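Local structure of bacterial leucyl aminopeptidase (Legionella pneumophila, 6ESL) at residues 131-136 / 375-380; 262-267 / 336-341; 275-280 / 342-347; 287-292 / 370-375. The protein probably removes N-terminal amino acids, leucine among them, from peptides as a zinc-dependent M28 aminopeptidase, and contributes, redundantly with an acyltransferase, to nutrient acquisition during infection of amoebas. All coordinates share one frame; numbering follows the deposited sequence.

Interaction 1: 131-136 / 375-380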
loop_
_atom_site.group_PDB
_atom_site.type_symbol
_atom_site.label_atom_id
_atom_site.label_comp_id
_atom_site.label_asym_id
_atom_site.label_seq_id
_atom_site.Cartn_x
_atom_site.Cartn_y
_atom_site.Cartn_z
ATOM N N ASP B 131 -12.341 -30.763 3.231
ATOM C CA ASP B 131 -12.823 -31.740 2.310
ATOM C C ASP B 131 -13.872 -31.215 1.283
ATOM O O ASP B 131 -13.874 -31.678 0.156
ATOM C CB ASP B 131 -13.350 -33.061 3.007
ATOM C CG ASP B 131 -13.690 -34.079 1.960
ATOM O OD1 ASP B 131 -12.738 -34.542 1.250
ATOM O OD2 ASP B 131 -14.930 -34.292 1.712
ATOM N N ASN B 132 -14.702 -30.263 1.682
ATOM C CA ASN B 132 -15.750 -29.709 0.811
ATOM C C ASN B 132 -15.064 -28.969 -0.341
ATOM O O ASN B 132 -15.480 -29.086 -1.535
ATOM C CB ASN B 132 -16.607 -28.694 1.607
ATOM C CG ASN B 132 -17.584 -29.343 2.541
ATOM O OD1 ASN B 132 -17.775 -30.555 2.450
ATOM N ND2 ASN B 132 -18.257 -28.563 3.391
ATOM N N ILE B 133 -13.965 -28.277 -0.000
ATOM C CA ILE B 133 -13.217 -27.538 -0.990
ATOM C C ILE B 133 -12.697 -28.522 -2.049
ATOM O O ILE B 133 -12.846 -28.328 -3.269
ATOM C CB ILE B 133 -12.033 -26.679 -0.358
ATOM C CG1 ILE B 133 -12.608 -25.571 0.501
ATOM C CG2 ILE B 133 -11.228 -26.050 -1.512
ATOM C CD1 ILE B 133 -11.627 -24.960 1.472
ATOM N N TRP B 134 -12.076 -29.586 -1.585
ATOM C CA TRP B 134 -11.476 -30.596 -2.443
ATOM C C TRP B 134 -12.567 -31.270 -3.332
ATOM O O TRP B 134 -12.340 -31.539 -4.520
ATOM C CB TRP B 134 -10.747 -31.675 -1.552
ATOM C CG TRP B 134 -9.910 -32.614 -2.336
ATOM C CD1 TRP B 134 -10.230 -33.907 -2.659
ATOM C CD2 TRP B 134 -8.612 -32.355 -2.924
ATOM N NE1 TRP B 134 -9.206 -34.458 -3.414
ATOM C CE2 TRP B 134 -8.199 -33.543 -3.569
ATOM C CE3 TRP B 134 -7.739 -31.217 -2.951
ATOM C CZ2 TRP B 134 -6.979 -33.649 -4.274
ATOM C CZ3 TRP B 134 -6.520 -31.320 -3.624
ATOM C CH2 TRP B 134 -6.148 -32.539 -4.286
ATOM N N GLN B 135 -13.747 -31.519 -2.750
ATOM C CA GLN B 135 -14.879 -32.112 -3.488
ATOM C C GLN B 135 -15.407 -31.200 -4.612
ATOM O O GLN B 135 -15.637 -31.656 -5.733
ATOM C CB GLN B 135 -16.014 -32.472 -2.527
ATOM C CG GLN B 135 -15.668 -33.580 -1.547
ATOM C CD GLN B 135 -15.300 -34.878 -2.239
ATOM O OE1 GLN B 135 -15.917 -35.260 -3.234
ATOM N NE2 GLN B 135 -14.291 -35.563 -1.715
ATOM N N THR B 136 -15.592 -29.918 -4.301
ATOM C CA THR B 136 -15.971 -28.898 -5.298
ATOM C C THR B 136 -14.974 -28.831 -6.434
ATOM O O THR B 136 -15.318 -28.789 -7.627
ATOM C CB THR B 136 -16.140 -27.546 -4.617
ATOM O OG1 THR B 136 -17.195 -27.640 -3.663
ATOM C CG2 THR B 136 -16.484 -26.453 -5.624
ATOM N N HIS B 375 -3.439 -24.605 1.814
ATOM C CA HIS B 375 -3.412 -23.265 1.200
ATOM C C HIS B 375 -4.827 -22.847 0.772
ATOM O O HIS B 375 -5.292 -21.837 1.140
ATOM C CB HIS B 375 -2.527 -23.300 -0.022
ATOM C CG HIS B 375 -1.681 -22.076 -0.212
ATOM N ND1 HIS B 375 -1.282 -21.624 -1.446
ATOM C CD2 HIS B 375 -1.116 -21.247 0.684
ATOM C CE1 HIS B 375 -0.527 -20.561 -1.303
ATOM N NE2 HIS B 375 -0.412 -20.309 -0.020
ATOM N N MET B 376 -5.543 -23.731 0.102
ATOM C CA MET B 376 -6.898 -23.439 -0.352
ATOM C C MET B 376 -7.807 -23.164 0.797
ATOM O O MET B 376 -8.655 -22.333 0.738
ATOM C CB MET B 376 -7.457 -24.568 -1.207
ATOM C CG MET B 376 -6.790 -24.700 -2.549
ATOM S SD MET B 376 -7.533 -25.789 -3.766
ATOM C CE MET B 376 -7.140 -27.400 -3.128
ATOM N N THR B 377 -7.618 -23.918 1.856
ATOM C CA THR B 377 -8.407 -23.735 3.108
ATOM C C THR B 377 -8.118 -22.362 3.757
ATOM O O THR B 377 -9.007 -21.643 4.220
ATOM C CB THR B 377 -8.125 -24.908 4.105
ATOM O OG1 THR B 377 -8.472 -26.135 3.471
ATOM C CG2 THR B 377 -8.874 -24.778 5.309
ATOM N N ASN B 378 -6.855 -21.964 3.744
ATOM C CA ASN B 378 -6.450 -20.658 4.268
ATOM C C ASN B 378 -7.101 -19.491 3.523
ATOM O O ASN B 378 -7.544 -18.521 4.144
ATOM C CB ASN B 378 -4.900 -20.533 4.285
ATOM C CG ASN B 378 -4.249 -21.274 5.458
ATOM O OD1 ASN B 378 -2.977 -21.474 5.487
ATOM N ND2 ASN B 378 -5.071 -21.718 6.431
ATOM N N PHE B 379 -7.174 -19.599 2.226
ATOM C CA PHE B 379 -7.893 -18.612 1.428
ATOM C C PHE B 379 -9.390 -18.581 1.680
ATOM O O PHE B 379 -9.967 -17.467 1.829
ATOM C CB PHE B 379 -7.557 -18.753 -0.077
ATOM C CG PHE B 379 -6.195 -18.254 -0.413
ATOM C CD1 PHE B 379 -5.958 -16.902 -0.677
ATOM C CD2 PHE B 379 -5.155 -19.110 -0.445
ATOM C CE1 PHE B 379 -4.654 -16.467 -1.057
ATOM C CE2 PHE B 379 -3.819 -18.667 -0.650
ATOM C CZ PHE B 379 -3.589 -17.350 -0.956
ATOM N N SER B 380 -9.971 -19.776 1.925
ATOM C CA SER B 380 -11.374 -19.858 2.258
ATOM C C SER B 380 -11.612 -19.161 3.587
ATOM O O SER B 380 -12.603 -18.396 3.775
ATOM C CB SER B 380 -11.815 -21.328 2.227
ATOM O OG SER B 380 -13.212 -21.412 2.290
#
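Met376 leads the contact of helix 373-391 with helix 130-142, meeting Ile133 and Trp134 together. Its CB lies 4.1 Å from Ile133 CG2, and the two side chains lie alongside, pointing opposite ways. Farther out, the bend at chi3 (-73°) carries Met376 CE to the edge of the indole, near the ring plane and 3.9 Å from Trp134 CE3. An unbranched, flexible thioether suits this place, since it can follow a flat ring without needing a polar partner. Thr377 comes next: its CA is 3.8 Å from Ile133 CD1, while its hydroxyl is occupied by Ser130 and by Leu373 O. One turn on, Ser380 CB receives the same methyl, 3.7 Å from Ile133 CD1. Ser380 is small enough to admit that tip, and its OG hydrogen-bonds to Ser229 O instead. Ile133 thus sets the end of its longer branch against the backbone of Met376 and Thr377 and the CB of Ser380. The short axes lie 10.0 Å apart at 107°, so the helices meet only locally. Helix 220-239 touches both partners, making this a three-helix junction on the α/β fold of a zinc exopeptidase.

Interaction 2: 262-267 / 336-341; sequences GSQHVV and HASWNE
Ser263 and Ser338 supply the polar part of this contact between helices 261-272 and 336-340. Their OG atoms are modelled 2.4 Å apart, a hydrogen bond in which either hydroxyl could be the donor; the separation is very short and its exact value is doubtful. Ser263 OG stands between its backbone N and carbonyl carbon (chi1 60°), which also lets it bond to Leu260 O one turn back, with a weak further link to Asp335. Small hydroxyl residues suit the spot because the backbones come close, with Gln264 CA and Ser338 CA 5.6 Å apart.

The apolar part is built on Trp339. Val267 CG2, the branch lying anti to the carbonyl carbon, sits over one face of the indole, 3.9 Å from the centroid of the six-membered ring and 15° off its normal, a CH-pi contact. The same methyl reaches Ser338 CB at 3.8 Å, filling the angle between serine and ring. Val266 CG1 approaches obliquely, 4.1 Å from Trp339 CZ2. Beta-branched valines offer compact methyls to such a broad surface. Beyond the two segments, Phe270 meets the indole edge to face, and Tyr253 OH pairs with Trp339 NE1. Gln264 packs on Val73 of the second subunit.

The helices run at 36° with axes 8.6 Å apart. The serine pair is probably a polar point of uncertain length; the indole, its N-H paired with Tyr253 and one face covered by Val267, makes the interface mainly apolar.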
loop_
_atom_site.group_PDB
_atom_site.type_symbol
_atom_site.label_atom_id
_atom_site.label_comp_id
_atom_site.label_asym_id
_atom_site.label_seq_id
_atom_site.Cartn_x
_atom_site.Cartn_y
_atom_site.Cartn_z
ATOM N N GLY B 262 -16.640 -10.910 -17.893
ATOM C CA GLY B 262 -17.738 -11.150 -16.984
ATOM C C GLY B 262 -17.754 -10.161 -15.858
ATOM O O GLY B 262 -18.811 -9.591 -15.549
ATOM N N SER B 263 -16.585 -9.886 -15.289
ATOM C CA SER B 263 -16.480 -8.948 -14.181
ATOM C C SER B 263 -16.963 -7.581 -14.641
ATOM O O SER B 263 -17.638 -6.869 -13.898
ATOM C CB SER B 263 -15.037 -8.859 -13.684
ATOM O OG SER B 263 -14.169 -8.420 -14.714
ATOM N N GLN B 264 -16.616 -7.219 -15.872
ATOM C CA GLN B 264 -17.040 -5.945 -16.438
ATOM C C GLN B 264 -18.563 -5.901 -16.550
ATOM O O GLN B 264 -19.185 -4.878 -16.266
ATOM C CB GLN B 264 -16.403 -5.729 -17.811
ATOM C CG GLN B 264 -14.894 -5.540 -17.774
ATOM C CD GLN B 264 -14.290 -5.402 -19.157
ATOM O OE1 GLN B 264 -13.865 -6.385 -19.763
ATOM N NE2 GLN B 264 -14.250 -4.175 -19.665
ATOM N N HIS B 265 -19.163 -7.008 -16.972
ATOM C CA HIS B 265 -20.612 -7.062 -17.087
ATOM C C HIS B 265 -21.251 -6.891 -15.711
ATOM O O HIS B 265 -22.242 -6.176 -15.561
ATOM C CB HIS B 265 -21.052 -8.386 -17.713
ATOM C CG HIS B 265 -21.073 -8.369 -19.210
ATOM N ND1 HIS B 265 -19.955 -8.631 -19.972
ATOM C CD2 HIS B 265 -22.075 -8.123 -20.086
ATOM C CE1 HIS B 265 -20.267 -8.546 -21.253
ATOM N NE2 HIS B 265 -21.549 -8.239 -21.350
ATOM N N VAL B 266 -20.675 -7.553 -14.711
ATOM C CA VAL B 266 -21.180 -7.473 -13.343
ATOM C C VAL B 266 -21.066 -6.069 -12.755
ATOM O O VAL B 266 -21.988 -5.586 -12.095
ATOM C CB VAL B 266 -20.451 -8.466 -12.416
ATOM C CG1 VAL B 266 -20.944 -8.313 -10.986
ATOM C CG2 VAL B 266 -20.648 -9.891 -12.907
ATOM N N VAL B 267 -19.931 -5.420 -12.994
ATOM C CA VAL B 267 -19.696 -4.071 -12.490
ATOM C C VAL B 267 -20.687 -3.093 -13.107
ATOM O O VAL B 267 -21.210 -2.204 -12.436
ATOM C CB VAL B 267 -18.263 -3.596 -12.791
ATOM C CG1 VAL B 267 -18.067 -2.164 -12.316
ATOM C CG2 VAL B 267 -17.249 -4.524 -12.138
ATOM N N HIS B 336 -10.633 -8.242 -9.862
ATOM C CA HIS B 336 -10.596 -7.072 -9.000
ATOM C C HIS B 336 -10.373 -5.809 -9.794
ATOM O O HIS B 336 -10.872 -4.738 -9.389
ATOM C CB HIS B 336 -9.489 -7.219 -7.961
ATOM C CG HIS B 336 -8.147 -7.449 -8.566
ATOM N ND1 HIS B 336 -7.806 -8.665 -9.175
ATOM C CD2 HIS B 336 -7.066 -6.615 -8.699
ATOM C CE1 HIS B 336 -6.558 -8.519 -9.662
ATOM N NE2 HIS B 336 -6.103 -7.282 -9.388
ATOM N N ALA B 337 -9.711 -5.905 -10.940
ATOM C CA ALA B 337 -9.395 -4.724 -11.727
ATOM C C ALA B 337 -10.622 -4.023 -12.252
ATOM O O ALA B 337 -10.629 -2.797 -12.422
ATOM C CB ALA B 337 -8.414 -5.057 -12.869
ATOM N N SER B 338 -11.629 -4.823 -12.625
ATOM C CA SER B 338 -12.900 -4.314 -13.044
ATOM C C SER B 338 -13.578 -3.378 -12.047
ATOM O O SER B 338 -14.117 -2.319 -12.470
ATOM C CB SER B 338 -13.813 -5.450 -13.516
ATOM O OG SER B 338 -13.149 -6.219 -14.541
ATOM N N TRP B 339 -13.481 -3.718 -10.761
ATOM C CA TRP B 339 -13.984 -2.900 -9.668
ATOM C C TRP B 339 -13.101 -1.684 -9.420
ATOM O O TRP B 339 -13.593 -0.509 -9.327
ATOM C CB TRP B 339 -14.146 -3.741 -8.408
ATOM C CG TRP B 339 -15.114 -4.821 -8.501
ATOM C CD1 TRP B 339 -14.833 -6.158 -8.737
ATOM C CD2 TRP B 339 -16.575 -4.746 -8.417
ATOM N NE1 TRP B 339 -15.986 -6.872 -8.789
ATOM C CE2 TRP B 339 -17.070 -6.040 -8.580
ATOM C CE3 TRP B 339 -17.476 -3.736 -8.157
ATOM C CZ2 TRP B 339 -18.400 -6.320 -8.530
ATOM C CZ3 TRP B 339 -18.852 -4.046 -8.098
ATOM C CH2 TRP B 339 -19.275 -5.308 -8.278
ATOM N N ASN B 340 -11.811 -1.932 -9.446
ATOM C CA ASN B 340 -10.833 -0.871 -9.175
ATOM C C ASN B 340 -10.963 0.287 -10.195
ATOM O O ASN B 340 -10.723 1.491 -9.845
ATOM C CB ASN B 340 -9.436 -1.410 -9.197
ATOM C CG ASN B 340 -8.375 -0.350 -8.923
ATOM O OD1 ASN B 340 -7.634 -0.009 -9.816
ATOM N ND2 ASN B 340 -8.217 0.050 -7.641
ATOM N N GLU B 341 -11.189 -0.079 -11.439
ATOM C CA GLU B 341 -11.406 0.937 -12.500
ATOM C C GLU B 341 -12.555 1.848 -12.231
ATOM O O GLU B 341 -12.535 2.923 -12.729
ATOM C CB GLU B 341 -11.677 0.328 -13.876
ATOM C CG GLU B 341 -10.395 0.068 -14.634
ATOM C CD GLU B 341 -10.569 -0.567 -16.035
ATOM O OE1 GLU B 341 -9.544 -1.231 -16.482
ATOM O OE2 GLU B 341 -11.707 -0.452 -16.645
#

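Interaction 3: 275-280 / 342-347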
loop_
_atom_site.group_PDB
_atom_site.type_symbol
_atom_site.label_atom_id
_atom_site.label_comp_id
_atom_site.label_asym_id
_atom_site.label_seq_id
_atom_site.Cartn_x
_atom_site.Cartn_y
_atom_site.Cartn_z
ATOM N N ILE B 275 -26.524 -0.441 -7.248
ATOM C CA ILE B 275 -26.375 -1.334 -6.094
ATOM C C ILE B 275 -25.026 -0.889 -5.584
ATOM O O ILE B 275 -24.043 -1.089 -6.268
ATOM C CB ILE B 275 -26.298 -2.795 -6.505
ATOM C CG1 ILE B 275 -27.597 -3.204 -7.141
ATOM C CG2 ILE B 275 -25.848 -3.691 -5.330
ATOM C CD1 ILE B 275 -27.549 -4.600 -7.783
ATOM N N PRO B 276 -24.976 -0.226 -4.419
ATOM C CA PRO B 276 -23.666 0.279 -4.035
ATOM C C PRO B 276 -22.824 -0.844 -3.436
ATOM O O PRO B 276 -23.361 -1.860 -2.964
ATOM C CB PRO B 276 -23.984 1.368 -2.988
ATOM C CG PRO B 276 -25.312 0.921 -2.403
ATOM C CD PRO B 276 -26.014 0.009 -3.388
ATOM N N VAL B 277 -21.514 -0.637 -3.480
ATOM C CA VAL B 277 -20.517 -1.640 -3.026
ATOM C C VAL B 277 -19.478 -0.927 -2.234
ATOM O O VAL B 277 -18.846 0.051 -2.705
ATOM C CB VAL B 277 -19.857 -2.390 -4.179
ATOM C CG1 VAL B 277 -18.772 -3.343 -3.682
ATOM C CG2 VAL B 277 -20.895 -3.163 -4.955
ATOM N N LYS B 278 -19.286 -1.426 -1.027
ATOM C CA LYS B 278 -18.284 -0.914 -0.116
ATOM C C LYS B 278 -16.889 -1.490 -0.373
ATOM O O LYS B 278 -15.913 -0.767 -0.369
ATOM C CB LYS B 278 -18.676 -1.256 1.348
ATOM C CG LYS B 278 -17.570 -0.823 2.299
ATOM C CD LYS B 278 -17.931 -0.501 3.727
ATOM C CE LYS B 278 -16.810 0.428 4.216
ATOM N NZ LYS B 278 -16.757 0.601 5.676
ATOM N N ALA B 279 -16.802 -2.825 -0.529
ATOM C CA ALA B 279 -15.493 -3.472 -0.682
ATOM C C ALA B 279 -15.601 -4.826 -1.407
ATOM O O ALA B 279 -16.569 -5.603 -1.195
ATOM C CB ALA B 279 -14.819 -3.642 0.667
ATOM N N VAL B 280 -14.556 -5.103 -2.202
ATOM C CA VAL B 280 -14.481 -6.299 -3.033
ATOM C C VAL B 280 -13.159 -7.061 -2.768
ATOM O O VAL B 280 -12.079 -6.430 -2.673
ATOM C CB VAL B 280 -14.541 -5.875 -4.509
ATOM C CG1 VAL B 280 -14.518 -7.065 -5.392
ATOM C CG2 VAL B 280 -15.812 -5.084 -4.735
ATOM N N GLU B 342 -13.578 1.440 -11.516
ATOM C CA GLU B 342 -14.706 2.299 -11.172
ATOM C C GLU B 342 -14.544 2.862 -9.766
ATOM O O GLU B 342 -15.536 3.216 -9.156
ATOM C CB GLU B 342 -16.014 1.520 -11.271
ATOM C CG GLU B 342 -16.240 0.934 -12.666
ATOM C CD GLU B 342 -16.476 1.972 -13.723
ATOM O OE1 GLU B 342 -17.426 2.719 -13.557
ATOM O OE2 GLU B 342 -15.749 2.021 -14.755
ATOM N N ASP B 343 -13.312 2.924 -9.272
ATOM C CA ASP B 343 -12.971 3.367 -7.921
ATOM C C ASP B 343 -13.737 2.702 -6.810
ATOM O O ASP B 343 -14.082 3.322 -5.855
ATOM C CB ASP B 343 -13.147 4.893 -7.824
ATOM C CG ASP B 343 -12.203 5.614 -8.715
ATOM O OD1 ASP B 343 -10.971 5.430 -8.630
ATOM O OD2 ASP B 343 -12.686 6.337 -9.566
ATOM N N ILE B 344 -14.057 1.427 -6.938
ATOM C CA ILE B 344 -14.661 0.682 -5.848
ATOM C C ILE B 344 -13.483 -0.037 -5.182
ATOM O O ILE B 344 -12.711 -0.667 -5.882
ATOM C CB ILE B 344 -15.740 -0.255 -6.397
ATOM C CG1 ILE B 344 -16.951 0.615 -6.858
ATOM C CG2 ILE B 344 -16.155 -1.234 -5.341
ATOM C CD1 ILE B 344 -17.991 -0.099 -7.733
ATOM N N PRO B 345 -13.317 0.073 -3.832
ATOM C CA PRO B 345 -12.181 -0.538 -3.155
ATOM C C PRO B 345 -12.132 -2.085 -3.356
ATOM O O PRO B 345 -13.131 -2.732 -3.136
ATOM C CB PRO B 345 -12.420 -0.160 -1.684
ATOM C CG PRO B 345 -13.124 1.175 -1.763
ATOM C CD PRO B 345 -14.115 0.854 -2.863
ATOM N N ALA B 346 -10.996 -2.591 -3.845
ATOM C CA ALA B 346 -10.859 -3.965 -4.246
ATOM C C ALA B 346 -9.488 -4.471 -3.928
ATOM O O ALA B 346 -8.487 -3.715 -3.977
ATOM C CB ALA B 346 -11.152 -4.120 -5.733
ATOM N N ALA B 347 -9.416 -5.726 -3.561
ATOM C CA ALA B 347 -8.140 -6.312 -3.113
ATOM C C ALA B 347 -8.039 -7.737 -3.649
ATOM O O ALA B 347 -9.083 -8.354 -3.942
ATOM C CB ALA B 347 -8.057 -6.331 -1.616
#
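Val280 O is gripped from strand 346-350 by two groups: Ala347 N donates to it at 2.9 Å, and Ala346 CA adds a CA-H...O contact at 3.2 Å. Both belong to a parallel pairing in the mixed β-sheet at the core of the M28 peptidase fold, where strand 277-282 lies directly beside strand 346-350. The reciprocal bond runs from Val280 N to Pro345 O, also 2.9 Å long, with an N-H...O angle of 143°. Val280 thus uses both its N-H and its carbonyl toward the neighbour, and pairs in register with Ala346. Their side chains point to the same face, with Val280 CB 4.0 Å from Ala346 CB; the small alanine lets Trp339 pack on both.

Ahead of the strand, Ile344 brings its CG2 branch, anti to the backbone N, to two valines. It lies 3.7 Å from Val277 CG1, the two side chains lying roughly perpendicular, and 3.9 Å from Val280 CG2. Branched aliphatic residues suit this cluster, which Trp339 also joins. The chain enters it from a Schellman motif that ends helix 336-340, with Asp343, at positive phi, as its C-prime residue. Pro345 follows, its backbone nitrogen carrying no hydrogen, yet its carbonyl still serves the sheet. Its ring lies against the neighbouring backbone, with Pro345 CD 3.5 Å from Lys278 O.

Interaction 4: 287-292 / 370-375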
loop_
_atom_site.group_PDB
_atom_site.type_symbol
_atom_site.label_atom_id
_atom_site.label_comp_id
_atom_site.label_asym_id
_atom_site.label_seq_id
_atom_site.Cartn_x
_atom_site.Cartn_y
_atom_site.Cartn_z
ATOM N N GLY B 287 -4.353 -22.300 -4.422
ATOM C CA GLY B 287 -3.857 -23.630 -4.078
ATOM C C GLY B 287 -2.424 -24.037 -4.307
ATOM O O GLY B 287 -1.989 -25.025 -3.759
ATOM N N TYR B 288 -1.698 -23.327 -5.152
ATOM C CA TYR B 288 -0.336 -23.725 -5.454
ATOM C C TYR B 288 0.594 -23.040 -4.582
ATOM O O TYR B 288 0.526 -21.781 -4.398
ATOM C CB TYR B 288 -0.020 -23.448 -6.943
ATOM C CG TYR B 288 1.444 -23.774 -7.313
ATOM C CD1 TYR B 288 1.834 -25.079 -7.728
ATOM C CD2 TYR B 288 2.405 -22.771 -7.291
ATOM C CE1 TYR B 288 3.170 -25.334 -8.082
ATOM C CE2 TYR B 288 3.713 -23.032 -7.635
ATOM C CZ TYR B 288 4.061 -24.330 -8.016
ATOM O OH TYR B 288 5.377 -24.537 -8.293
ATOM N N ARG B 289 1.523 -23.815 -3.981
ATOM C CA ARG B 289 2.570 -23.280 -3.161
ATOM C C ARG B 289 3.872 -23.467 -3.869
ATOM O O ARG B 289 4.151 -24.524 -4.426
ATOM C CB ARG B 289 2.634 -23.979 -1.775
ATOM C CG ARG B 289 1.634 -23.445 -0.755
ATOM C CD ARG B 289 1.822 -24.161 0.572
ATOM N NE ARG B 289 0.867 -23.665 1.545
ATOM C CZ ARG B 289 0.764 -24.139 2.772
ATOM N NH1 ARG B 289 1.605 -25.104 3.165
ATOM N NH2 ARG B 289 -0.122 -23.607 3.605
ATOM N N ASN B 290 4.667 -22.412 -3.900
ATOM C CA ASN B 290 5.949 -22.578 -4.511
ATOM C C ASN B 290 6.830 -23.600 -3.780
ATOM O O ASN B 290 7.707 -24.253 -4.348
ATOM C CB ASN B 290 6.607 -21.213 -4.456
ATOM C CG ASN B 290 7.608 -21.100 -5.486
ATOM O OD1 ASN B 290 7.230 -21.222 -6.698
ATOM N ND2 ASN B 290 8.860 -20.953 -5.072
ATOM N N ASP B 291 6.692 -23.586 -2.460
ATOM C CA ASP B 291 7.407 -24.501 -1.539
ATOM C C ASP B 291 6.293 -24.992 -0.613
ATOM O O ASP B 291 5.702 -24.197 0.106
ATOM C CB ASP B 291 8.465 -23.670 -0.867
ATOM C CG ASP B 291 9.197 -24.386 0.251
ATOM O OD1 ASP B 291 8.913 -25.567 0.578
ATOM O OD2 ASP B 291 10.088 -23.697 0.804
ATOM N N ALA B 292 6.058 -26.290 -0.588
ATOM C CA ALA B 292 4.993 -26.876 0.206
ATOM C C ALA B 292 5.109 -26.468 1.707
ATOM O O ALA B 292 4.118 -26.306 2.354
ATOM C CB ALA B 292 4.964 -28.416 0.032
ATOM N N LEU B 370 -1.188 -31.122 -8.037
ATOM C CA LEU B 370 -0.110 -30.198 -7.815
ATOM C C LEU B 370 -0.457 -29.126 -6.737
ATOM O O LEU B 370 0.385 -28.404 -6.341
ATOM C CB LEU B 370 0.311 -29.595 -9.141
ATOM C CG LEU B 370 0.679 -30.628 -10.198
ATOM C CD1 LEU B 370 0.585 -30.126 -11.606
ATOM C CD2 LEU B 370 2.008 -31.300 -9.978
ATOM N N LEU B 371 -1.707 -29.044 -6.309
ATOM C CA LEU B 371 -2.181 -28.089 -5.315
ATOM C C LEU B 371 -2.071 -28.526 -3.855
ATOM O O LEU B 371 -1.878 -29.660 -3.596
ATOM C CB LEU B 371 -3.595 -27.633 -5.604
ATOM C CG LEU B 371 -3.931 -27.228 -7.036
ATOM C CD1 LEU B 371 -5.367 -26.792 -7.137
ATOM C CD2 LEU B 371 -2.995 -26.172 -7.544
ATOM N N ASN B 372 -2.227 -27.598 -2.933
ATOM C CA ASN B 372 -2.092 -27.813 -1.506
ATOM C C ASN B 372 -3.414 -27.399 -0.835
ATOM O O ASN B 372 -3.865 -26.223 -0.858
ATOM C CB ASN B 372 -0.969 -26.944 -1.032
ATOM C CG ASN B 372 -0.660 -27.106 0.437
ATOM O OD1 ASN B 372 -1.407 -26.638 1.315
ATOM N ND2 ASN B 372 0.523 -27.705 0.706
ATOM N N LEU B 373 -4.020 -28.365 -0.175
ATOM C CA LEU B 373 -5.353 -28.156 0.378
ATOM C C LEU B 373 -5.325 -27.248 1.575
ATOM O O LEU B 373 -6.277 -26.471 1.763
ATOM C CB LEU B 373 -6.065 -29.506 0.675
ATOM C CG LEU B 373 -7.428 -29.457 1.312
ATOM C CD1 LEU B 373 -8.357 -28.655 0.420
ATOM C CD2 LEU B 373 -7.895 -30.944 1.416
ATOM N N GLU B 374 -4.239 -27.246 2.327
ATOM C CA GLU B 374 -4.136 -26.335 3.447
ATOM C C GLU B 374 -4.143 -24.860 2.902
ATOM O O GLU B 374 -4.759 -24.027 3.484
ATOM C CB GLU B 374 -2.862 -26.569 4.222
ATOM C CG GLU B 374 -2.744 -25.694 5.433
ATOM C CD GLU B 374 -1.501 -25.982 6.232
ATOM O OE1 GLU B 374 -1.544 -26.940 7.015
ATOM O OE2 GLU B 374 -0.486 -25.279 6.073
ATOM N N HIS B 375 -3.439 -24.605 1.814
ATOM C CA HIS B 375 -3.412 -23.265 1.200
ATOM C C HIS B 375 -4.827 -22.847 0.772
ATOM O O HIS B 375 -5.292 -21.837 1.140
ATOM C CB HIS B 375 -2.527 -23.300 -0.022
ATOM C CG HIS B 375 -1.681 -22.076 -0.212
ATOM N ND1 HIS B 375 -1.282 -21.624 -1.446
ATOM C CD2 HIS B 375 -1.116 -21.247 0.684
ATOM C CE1 HIS B 375 -0.527 -20.561 -1.303
ATOM N NE2 HIS B 375 -0.412 -20.309 -0.020
HETATM O O HOH W 1 1.427 -26.701 -4.268
HETATM O O HOH W 2 2.135 -26.056 5.747
HETATM O O HOH W 3 2.152 -28.474 3.153
#
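The N-terminus of helix 373-391, with Asn372 at its N-cap, docks on the loop 287-292 through Arg289 and Gly287. Asn372 N donates to Gly287 O at 2.7 Å, while a lone pair of Asn372 OD1, in the plane of its carbonyl, receives the N-H of His375 (N to OD1 2.9 Å). Asparagine suits this place because its short amide can turn back to an N-H of the first helical turn. That same OD1 lies over one face of the Arg289 guanidinium, 3.6 Å from CZ. A chi1 of -82° turns Arg289 CG over the face of the His375 ring, 3.5 Å from its centroid, and the straight chain from CG to NE then carries the guanidinium on to Glu374. There NH2 forms a salt bridge with Glu374 OE2 at 3.0 Å, met on the anti side of the carboxylate, and one water bridges NH1 to the same oxygen. Arg289 NH1 also bonds to Ala292 O at 2.9 Å, near the guanidinium plane, helping Glu374 fix the group's rotation. Glycine suits position 287, where a CB would crowd Leu371 CD1. Glu351 accepts from the N-H groups of Gly287 and Tyr288. Taken together, this is an asparagine N-cap with a loop arginine laid across the first helical turn.

In the fold
The four contacts fall into two pairs. Interactions 1 and 4 have centres 11 Å apart, share His375, and both use helix 373-391, interaction 4 at its N-terminus and interaction 1 on the turn that follows; Met376 packs on Gly287 between them. Interactions 2 and 3 lie 9 Å apart, joined by Trp339, where helix 336-340 passes into strand 346-350. Centres of different pairs are 25 to 29 Å apart. Along the chain, 262-267, 275-280 and 287-292 precede 336-341, 342-347 and 370-375 in matching order, so interactions 2, 3 and 4 interlock, all within the span bounded by interaction 1. The zinc ligand Asp284 lies between 275-280 and 287-292, linking sheet core and loop.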